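Local coordinates for quinonprotein alcohol dehydrogenase-like protein (Bacteroides thetaiotaomicron VPI-5482, PDB 4R5O) that is of unknown function but pairs an immunoglobulin-like domain with a seven-bladed beta-propeller and binds calcium ions, at residues L199-G202 and D203-R207; R217-E221 and R222-F226; V301-K304 and N305-L309. All coordinates share one frame; numbering follows the deposited sequence.

Contact 1: residues L199-G202 and D203-R207; sequences LVTG and DGIRR
The carbonyl oxygen of Arg206 is met by two groups of the facing strand. Val200 N donates to Arg206 O at 2.8 Å in a nearly straight bond (165° at the hydrogen), and the CA-H of Leu199 approaches Arg206 O at 3.2 Å. With the return bond from Arg206 N to Val200 O, Val200 and Arg206 form the hydrogen-bonded pair of this antiparallel beta hairpin, inside one propeller blade.

The Arg206 side chain starts over the same backbone, its CB 3.3 Å from Val200 O. Its CG is anti to the carbonyl carbon, beside the backbone N (chi1 -58°), and from there the chain runs extended to NE, alongside the hairpin towards the turn. There the guanidinium grips Asp203 side-on: Arg206 NH2 reaches Asp203 OD2 at 2.7 Å, close to the guanidinium plane, while Arg206 NE bonds Asp203 OD1, which lies 20° out of that plane. Both oxygens use their syn lone pairs. An alanine at Arg206 is likely to strand the Asp203 carboxylate, whose other ion pair, with Arg217, is long and weak.

On the face carrying Leu199 and Ile205, Leu199 CD2 meets Ile205 CG2 at 3.9 Å. Backbone bonds thus join the strands, with the ion pair on the Arg206 face and apolar packing on the Ile205 face.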
loop_
_atom_site.group_PDB
_atom_site.type_symbol
_atom_site.label_atom_id
_atom_site.label_comp_id
_atom_site.label_asym_id
_atom_site.label_seq_id
_atom_site.Cartn_x
_atom_site.Cartn_y
_atom_site.Cartn_z
ATOM N N LEU A 199 6.673 -0.459 -15.719
ATOM C CA LEU A 199 8.095 -0.086 -15.842
ATOM C C LEU A 199 8.740 -0.039 -14.497
ATOM O O LEU A 199 8.148 0.491 -13.563
ATOM C CB LEU A 199 8.334 1.268 -16.538
ATOM C CG LEU A 199 7.851 1.536 -17.935
ATOM C CD1 LEU A 199 8.053 3.020 -18.235
ATOM C CD2 LEU A 199 8.554 0.639 -18.997
ATOM N N VAL A 200 9.945 -0.579 -14.387
ATOM C CA VAL A 200 10.733 -0.519 -13.163
ATOM C C VAL A 200 12.013 0.227 -13.526
ATOM O O VAL A 200 12.706 -0.138 -14.481
ATOM C CB VAL A 200 10.975 -1.910 -12.511
ATOM C CG1 VAL A 200 11.997 -1.806 -11.370
ATOM C CG2 VAL A 200 9.655 -2.555 -12.032
ATOM N N THR A 201 12.267 1.334 -12.835
ATOM C CA THR A 201 13.432 2.188 -13.098
ATOM C C THR A 201 14.263 2.307 -11.794
ATOM O O THR A 201 13.787 1.970 -10.692
ATOM C CB THR A 201 12.972 3.550 -13.657
ATOM O OG1 THR A 201 12.046 4.142 -12.757
ATOM C CG2 THR A 201 12.270 3.428 -15.042
ATOM N N GLY A 202 15.507 2.740 -11.949
ATOM C CA GLY A 202 16.480 2.870 -10.870
ATOM C C GLY A 202 17.909 2.757 -11.366
ATOM O O GLY A 202 18.799 3.442 -10.857
ATOM N N ASP A 203 18.126 1.913 -12.396
ATOM C CA ASP A 203 19.401 1.652 -13.079
ATOM C C ASP A 203 19.231 1.783 -14.592
ATOM O O ASP A 203 20.041 1.266 -15.370
ATOM C CB ASP A 203 19.908 0.249 -12.712
ATOM C CG ASP A 203 19.027 -0.934 -13.091
ATOM O OD1 ASP A 203 17.924 -0.709 -13.670
ATOM O OD2 ASP A 203 19.423 -2.082 -12.790
ATOM N N GLY A 204 18.177 2.495 -14.986
ATOM C CA GLY A 204 17.761 2.705 -16.369
ATOM C C GLY A 204 16.282 2.400 -16.458
ATOM O O GLY A 204 15.546 2.764 -15.544
ATOM N N ILE A 205 15.835 1.703 -17.516
ATOM C CA ILE A 205 14.414 1.364 -17.706
ATOM C C ILE A 205 14.258 -0.133 -17.970
ATOM O O ILE A 205 14.875 -0.691 -18.890
ATOM C CB ILE A 205 13.735 2.174 -18.859
ATOM C CG1 ILE A 205 13.977 3.690 -18.708
ATOM C CG2 ILE A 205 12.234 1.826 -18.976
ATOM C CD1 ILE A 205 13.660 4.477 -19.898
ATOM N N ARG A 206 13.361 -0.754 -17.188
ATOM C CA ARG A 206 12.974 -2.155 -17.319
ATOM C C ARG A 206 11.498 -2.267 -17.558
ATOM O O ARG A 206 10.734 -1.626 -16.840
ATOM C CB ARG A 206 13.347 -2.969 -16.074
ATOM C CG ARG A 206 14.796 -2.948 -15.717
ATOM C CD ARG A 206 14.899 -3.370 -14.286
ATOM N NE ARG A 206 16.279 -3.406 -13.814
ATOM C CZ ARG A 206 17.035 -4.496 -13.830
ATOM N NH1 ARG A 206 16.554 -5.644 -14.316
ATOM N NH2 ARG A 206 18.279 -4.454 -13.371
ATOM N N ARG A 207 11.085 -3.062 -18.555
ATOM C CA ARG A 207 9.672 -3.353 -18.778
ATOM C C ARG A 207 9.348 -4.591 -18.027
ATOM O O ARG A 207 10.084 -5.560 -18.147
ATOM C CB ARG A 207 9.330 -3.494 -20.277
ATOM C CG ARG A 207 7.835 -3.776 -20.531
ATOM C CD ARG A 207 7.500 -3.974 -21.991
ATOM N NE ARG A 207 8.212 -5.104 -22.588
ATOM C CZ ARG A 207 9.260 -4.995 -23.406
ATOM N NH1 ARG A 207 9.697 -3.797 -23.786
ATOM N NH2 ARG A 207 9.851 -6.080 -23.880
#

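Contact 2: residues R217-E221 and R222-F226; sequences RIKNE and RLLCF
Glu221 and Leu224 sit at the two ends of a type II beta turn, and the acidic side chain can be followed along the leucine atom by atom. Glu221 CB lies 3.8 Å from Leu224 CB, and CG keeps almost the same separation from that carbon. At CD the chain has drawn level with the leucine branch, Glu221 CD being 4.0 Å from Leu224 CD2. The two oxygens then part: OE1 remains near Leu224 CD2, whereas OE2 lies nearest to Leu224 CB. This alignment follows from an extended Glu221 (chi1 -176°, CG trans to the main-chain nitrogen), which runs at a slant to Leu224.

A second side chain closes on the same methyl. Lys219, also extended, crosses Leu224 at about a right angle and brings CD to 3.8 Å from Leu224 CD2, with CE close behind. Lys219 NZ stands 3.7 Å from Glu221 OE1, a long salt bridge. Leu224 CD2 is therefore touched by the aliphatic part of a lysine and by the carboxylate end of a glutamate.

One bond closes the turn, Leu224 N to Glu221 O at 3.0 Å and 159° at the hydrogen, and Leu223, at positive phi, holds its third position. At the turn's corner, Leu223 CD1 covers one face of the Arg222 guanidinium, 3.6 Å above its plane and offset toward the rim.

The turn carries the chain out of strand 215-220, the last strand of one blade, towards strand 228-232 of the next; beyond it, Phe226 N is bonded to Thr201 OG1. The aliphatic parts of Lys219 and Glu221 cover the buried Leu224, while their charged ends meet only in a long salt bridge that is probably weak, so the apolar cover is likely to matter more here than the ion pair.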
loop_
_atom_site.group_PDB
_atom_site.type_symbol
_atom_site.label_atom_id
_atom_site.label_comp_id
_atom_site.label_asym_id
_atom_site.label_seq_id
_atom_site.Cartn_x
_atom_site.Cartn_y
_atom_site.Cartn_z
ATOM N N ARG A 217 15.443 -5.392 -19.596
ATOM C CA ARG A 217 16.217 -4.186 -19.352
ATOM C C ARG A 217 16.413 -3.478 -20.704
ATOM O O ARG A 217 17.251 -3.880 -21.503
ATOM C CB ARG A 217 17.534 -4.560 -18.652
ATOM C CG ARG A 217 18.253 -3.406 -18.036
ATOM C CD ARG A 217 19.397 -3.856 -17.159
ATOM N NE ARG A 217 20.049 -2.683 -16.574
ATOM C CZ ARG A 217 21.119 -2.733 -15.798
ATOM N NH1 ARG A 217 21.691 -3.898 -15.519
ATOM N NH2 ARG A 217 21.643 -1.619 -15.311
ATOM N N ILE A 218 15.577 -2.463 -20.967
ATOM C CA ILE A 218 15.542 -1.713 -22.228
ATOM C C ILE A 218 16.657 -0.674 -22.272
ATOM O O ILE A 218 17.441 -0.637 -23.205
ATOM C CB ILE A 218 14.166 -1.042 -22.379
ATOM C CG1 ILE A 218 13.045 -2.070 -22.464
ATOM C CG2 ILE A 218 14.159 -0.127 -23.591
ATOM C CD1 ILE A 218 11.698 -1.372 -22.143
ATOM N N LYS A 219 16.717 0.170 -21.274
ATOM C CA LYS A 219 17.728 1.207 -21.176
ATOM C C LYS A 219 18.551 0.941 -19.929
ATOM O O LYS A 219 18.013 0.640 -18.857
ATOM C CB LYS A 219 17.063 2.601 -21.168
ATOM C CG LYS A 219 18.030 3.783 -21.194
ATOM C CD LYS A 219 17.256 5.075 -21.294
ATOM C CE LYS A 219 18.131 6.292 -21.419
ATOM N NZ LYS A 219 17.324 7.544 -21.518
ATOM N N ASN A 220 19.861 1.018 -20.085
ATOM C CA ASN A 220 20.799 0.778 -18.999
ATOM C C ASN A 220 21.556 2.080 -18.768
ATOM O O ASN A 220 22.412 2.451 -19.562
ATOM C CB ASN A 220 21.696 -0.416 -19.359
ATOM C CG ASN A 220 22.603 -0.930 -18.289
ATOM O OD1 ASN A 220 22.975 -0.228 -17.339
ATOM N ND2 ASN A 220 22.988 -2.191 -18.434
ATOM N N GLU A 221 21.151 2.824 -17.730
ATOM C CA GLU A 221 21.729 4.112 -17.358
ATOM C C GLU A 221 21.787 4.187 -15.858
ATOM O O GLU A 221 20.753 4.197 -15.210
ATOM C CB GLU A 221 20.928 5.282 -17.960
ATOM C CG GLU A 221 21.523 6.659 -17.699
ATOM C CD GLU A 221 20.799 7.821 -18.353
ATOM O OE1 GLU A 221 20.406 7.701 -19.535
ATOM O OE2 GLU A 221 20.710 8.892 -17.712
ATOM N N ARG A 222 23.008 4.203 -15.306
ATOM C CA ARG A 222 23.293 4.243 -13.876
ATOM C C ARG A 222 22.534 5.387 -13.210
ATOM O O ARG A 222 22.581 6.527 -13.687
ATOM C CB ARG A 222 24.815 4.401 -13.642
ATOM C CG ARG A 222 25.248 4.106 -12.203
ATOM C CD ARG A 222 26.746 4.227 -11.977
ATOM N NE ARG A 222 27.216 5.613 -12.050
ATOM C CZ ARG A 222 27.371 6.413 -10.996
ATOM N NH1 ARG A 222 27.116 5.970 -9.769
ATOM N NH2 ARG A 222 27.795 7.661 -11.161
ATOM N N LEU A 223 21.786 5.051 -12.143
ATOM C CA LEU A 223 21.007 5.976 -11.312
ATOM C C LEU A 223 19.792 6.599 -12.068
ATOM O O LEU A 223 19.150 7.501 -11.511
ATOM C CB LEU A 223 21.904 7.128 -10.761
ATOM C CG LEU A 223 23.117 6.723 -9.914
ATOM C CD1 LEU A 223 23.956 7.918 -9.581
ATOM C CD2 LEU A 223 22.704 5.970 -8.638
ATOM N N LEU A 224 19.454 6.130 -13.294
ATOM C CA LEU A 224 18.263 6.675 -13.976
ATOM C C LEU A 224 17.028 6.064 -13.317
ATOM O O LEU A 224 16.822 4.857 -13.384
ATOM C CB LEU A 224 18.260 6.463 -15.511
ATOM C CG LEU A 224 16.942 6.799 -16.273
ATOM C CD1 LEU A 224 16.562 8.240 -16.117
ATOM C CD2 LEU A 224 17.045 6.448 -17.727
ATOM N N CYS A 225 16.228 6.907 -12.687
ATOM C CA CYS A 225 15.065 6.517 -11.931
ATOM C C CYS A 225 13.894 7.465 -12.195
ATOM O O CYS A 225 14.070 8.683 -12.160
ATOM C CB CYS A 225 15.415 6.492 -10.439
ATOM S SG CYS A 225 14.090 5.845 -9.391
ATOM N N PHE A 226 12.681 6.908 -12.389
ATOM C CA PHE A 226 11.498 7.758 -12.470
ATOM C C PHE A 226 10.945 7.817 -11.062
ATOM O O PHE A 226 10.187 6.925 -10.667
ATOM C CB PHE A 226 10.436 7.305 -13.514
ATOM C CG PHE A 226 10.792 7.012 -14.955
ATOM C CD1 PHE A 226 12.035 7.375 -15.476
ATOM C CD2 PHE A 226 9.868 6.407 -15.807
ATOM C CE1 PHE A 226 12.376 7.071 -16.803
ATOM C CE2 PHE A 226 10.187 6.158 -17.153
ATOM C CZ PHE A 226 11.451 6.461 -17.631
#

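Contact 3: residues V301-K304 and N305-L309; sequences VKIK and NDFTL
Ile303 and Leu309 lie side by side and point the same way, as the non-hydrogen-bonded pair next to the turn of a beta hairpin in a propeller blade. The leucine methyl CD2 does the touching, 4.0 Å from Ile303 CG1. Val301, two residues back, passes aslant of the leucine and brings its CG1 to 3.9 Å from Leu309 CD2. Ile303 CG2, trans to its own backbone nitrogen, lies over one face of the Phe307 ring and also borders Leu309 CD2; the ring in turn meets Tyr250 of a neighbouring blade edge-to-face.

The turn itself is type I, from Lys304 to Phe307, and Phe307 then takes a left-handed conformation (phi 66°, psi 28°), as in a type I turn with a G1 bulge. Lys304 N donates almost linearly to Thr308 O at 3.0 Å, and Phe307 N closes the turn on Lys304 O at 2.8 Å. The extended Lys304 crosses Thr308 obliquely, its CD 3.6 Å from Thr308 OG1.

That hydroxyl is one of two donors to a single carboxylate oxygen. Asp306 OD1 accepts from Thr308 N at 3.2 Å, which makes an Asx turn, and also from Thr308 OG1 at 2.7 Å, both arriving from the same face of the carboxylate plane.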
loop_
_atom_site.group_PDB
_atom_site.type_symbol
_atom_site.label_atom_id
_atom_site.label_comp_id
_atom_site.label_asym_id
_atom_site.label_seq_id
_atom_site.Cartn_x
_atom_site.Cartn_y
_atom_site.Cartn_z
ATOM N N VAL A 301 2.628 23.852 -13.191
ATOM C CA VAL A 301 2.648 23.697 -14.638
ATOM C C VAL A 301 1.490 22.800 -15.096
ATOM O O VAL A 301 1.375 21.672 -14.670
ATOM C CB VAL A 301 4.008 23.144 -15.135
ATOM C CG1 VAL A 301 4.006 22.943 -16.647
ATOM C CG2 VAL A 301 5.150 24.070 -14.730
ATOM N N LYS A 302 0.668 23.317 -15.997
ATOM C CA LYS A 302 -0.414 22.618 -16.683
ATOM C C LYS A 302 0.156 22.019 -17.945
ATOM O O LYS A 302 0.774 22.746 -18.714
ATOM C CB LYS A 302 -1.559 23.597 -16.962
ATOM C CG LYS A 302 -2.743 23.112 -17.768
ATOM C CD LYS A 302 -3.622 24.329 -17.967
ATOM C CE LYS A 302 -4.958 24.134 -18.608
ATOM N NZ LYS A 302 -5.718 25.404 -18.687
ATOM N N ILE A 303 0.008 20.696 -18.129
ATOM C CA ILE A 303 0.517 20.024 -19.325
ATOM C C ILE A 303 -0.712 19.662 -20.125
ATOM O O ILE A 303 -1.494 18.806 -19.694
ATOM C CB ILE A 303 1.458 18.812 -19.030
ATOM C CG1 ILE A 303 2.520 19.151 -17.925
ATOM C CG2 ILE A 303 2.103 18.297 -20.335
ATOM C CD1 ILE A 303 3.392 17.930 -17.321
ATOM N N LYS A 304 -0.938 20.359 -21.250
ATOM C CA LYS A 304 -2.141 20.079 -22.014
ATOM C C LYS A 304 -1.898 18.820 -22.891
ATOM O O LYS A 304 -0.764 18.326 -22.965
ATOM C CB LYS A 304 -2.553 21.304 -22.838
ATOM C CG LYS A 304 -2.795 22.587 -22.024
ATOM C CD LYS A 304 -3.151 23.731 -22.969
ATOM C CE LYS A 304 -3.361 25.066 -22.311
ATOM N NZ LYS A 304 -3.756 26.095 -23.307
ATOM N N ASN A 305 -2.979 18.283 -23.502
ATOM C CA ASN A 305 -2.989 17.107 -24.383
ATOM C C ASN A 305 -1.942 17.205 -25.511
ATOM O O ASN A 305 -1.385 16.182 -25.921
ATOM C CB ASN A 305 -4.389 16.918 -25.020
ATOM C CG ASN A 305 -5.557 16.680 -24.057
ATOM O OD1 ASN A 305 -5.432 16.701 -22.808
ATOM N ND2 ASN A 305 -6.741 16.448 -24.640
ATOM N N ASP A 306 -1.684 18.410 -26.013
ATOM C CA ASP A 306 -0.733 18.584 -27.111
ATOM C C ASP A 306 0.686 18.869 -26.557
ATOM O O ASP A 306 1.605 19.182 -27.320
ATOM C CB ASP A 306 -1.202 19.706 -28.064
ATOM C CG ASP A 306 -1.342 21.102 -27.466
ATOM O OD1 ASP A 306 -1.172 21.250 -26.217
ATOM O OD2 ASP A 306 -1.597 22.053 -28.244
ATOM N N PHE A 307 0.834 18.757 -25.224
ATOM C CA PHE A 307 2.050 18.899 -24.416
ATOM C C PHE A 307 2.588 20.369 -24.464
ATOM O O PHE A 307 3.784 20.621 -24.193
ATOM C CB PHE A 307 3.129 17.875 -24.838
ATOM C CG PHE A 307 2.909 16.495 -24.240
ATOM C CD1 PHE A 307 1.635 15.922 -24.202
ATOM C CD2 PHE A 307 3.979 15.743 -23.786
ATOM C CE1 PHE A 307 1.430 14.665 -23.638
ATOM C CE2 PHE A 307 3.778 14.463 -23.246
ATOM C CZ PHE A 307 2.506 13.941 -23.164
ATOM N N THR A 308 1.659 21.339 -24.684
ATOM C CA THR A 308 1.963 22.760 -24.529
ATOM C C THR A 308 1.820 23.023 -23.014
ATOM O O THR A 308 1.110 22.296 -22.317
ATOM C CB THR A 308 1.123 23.689 -25.434
ATOM O OG1 THR A 308 -0.262 23.519 -25.147
ATOM C CG2 THR A 308 1.380 23.476 -26.907
ATOM N N LEU A 309 2.493 24.048 -22.511
ATOM C CA LEU A 309 2.527 24.338 -21.095
ATOM C C LEU A 309 1.955 25.690 -20.730
ATOM O O LEU A 309 2.282 26.719 -21.347
ATOM C CB LEU A 309 4.003 24.311 -20.630
ATOM C CG LEU A 309 4.855 23.073 -20.998
ATOM C CD1 LEU A 309 6.298 23.253 -20.555
ATOM C CD2 LEU A 309 4.262 21.781 -20.410
#

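Overall arrangement
Contacts 1 and 2 belong to one blade and their centres are 5 Å apart. Strand 204-209 pairs with strand 215-220 through a classic bulge: Ile218 and Lys219 both face Ile205, and Ile205 N - Lys219 O and Ile205 O - Ile218 N, each 2.8 Å, are probable hydrogen bonds. Ile205 CD1 also packs on Phe226 CZ at 3.7 Å. Contact 3 stands in another blade, its nearest atoms about 13 Å from contact 1 and about 12 Å from contact 2. The Leu199 and Phe307 side chains lie about 10 and 9 Å from that of Asp252, a calcium-binding residue, and Phe307 is about 9 Å from a bound calcium ion; contact 2 lies away from the known calcium sites.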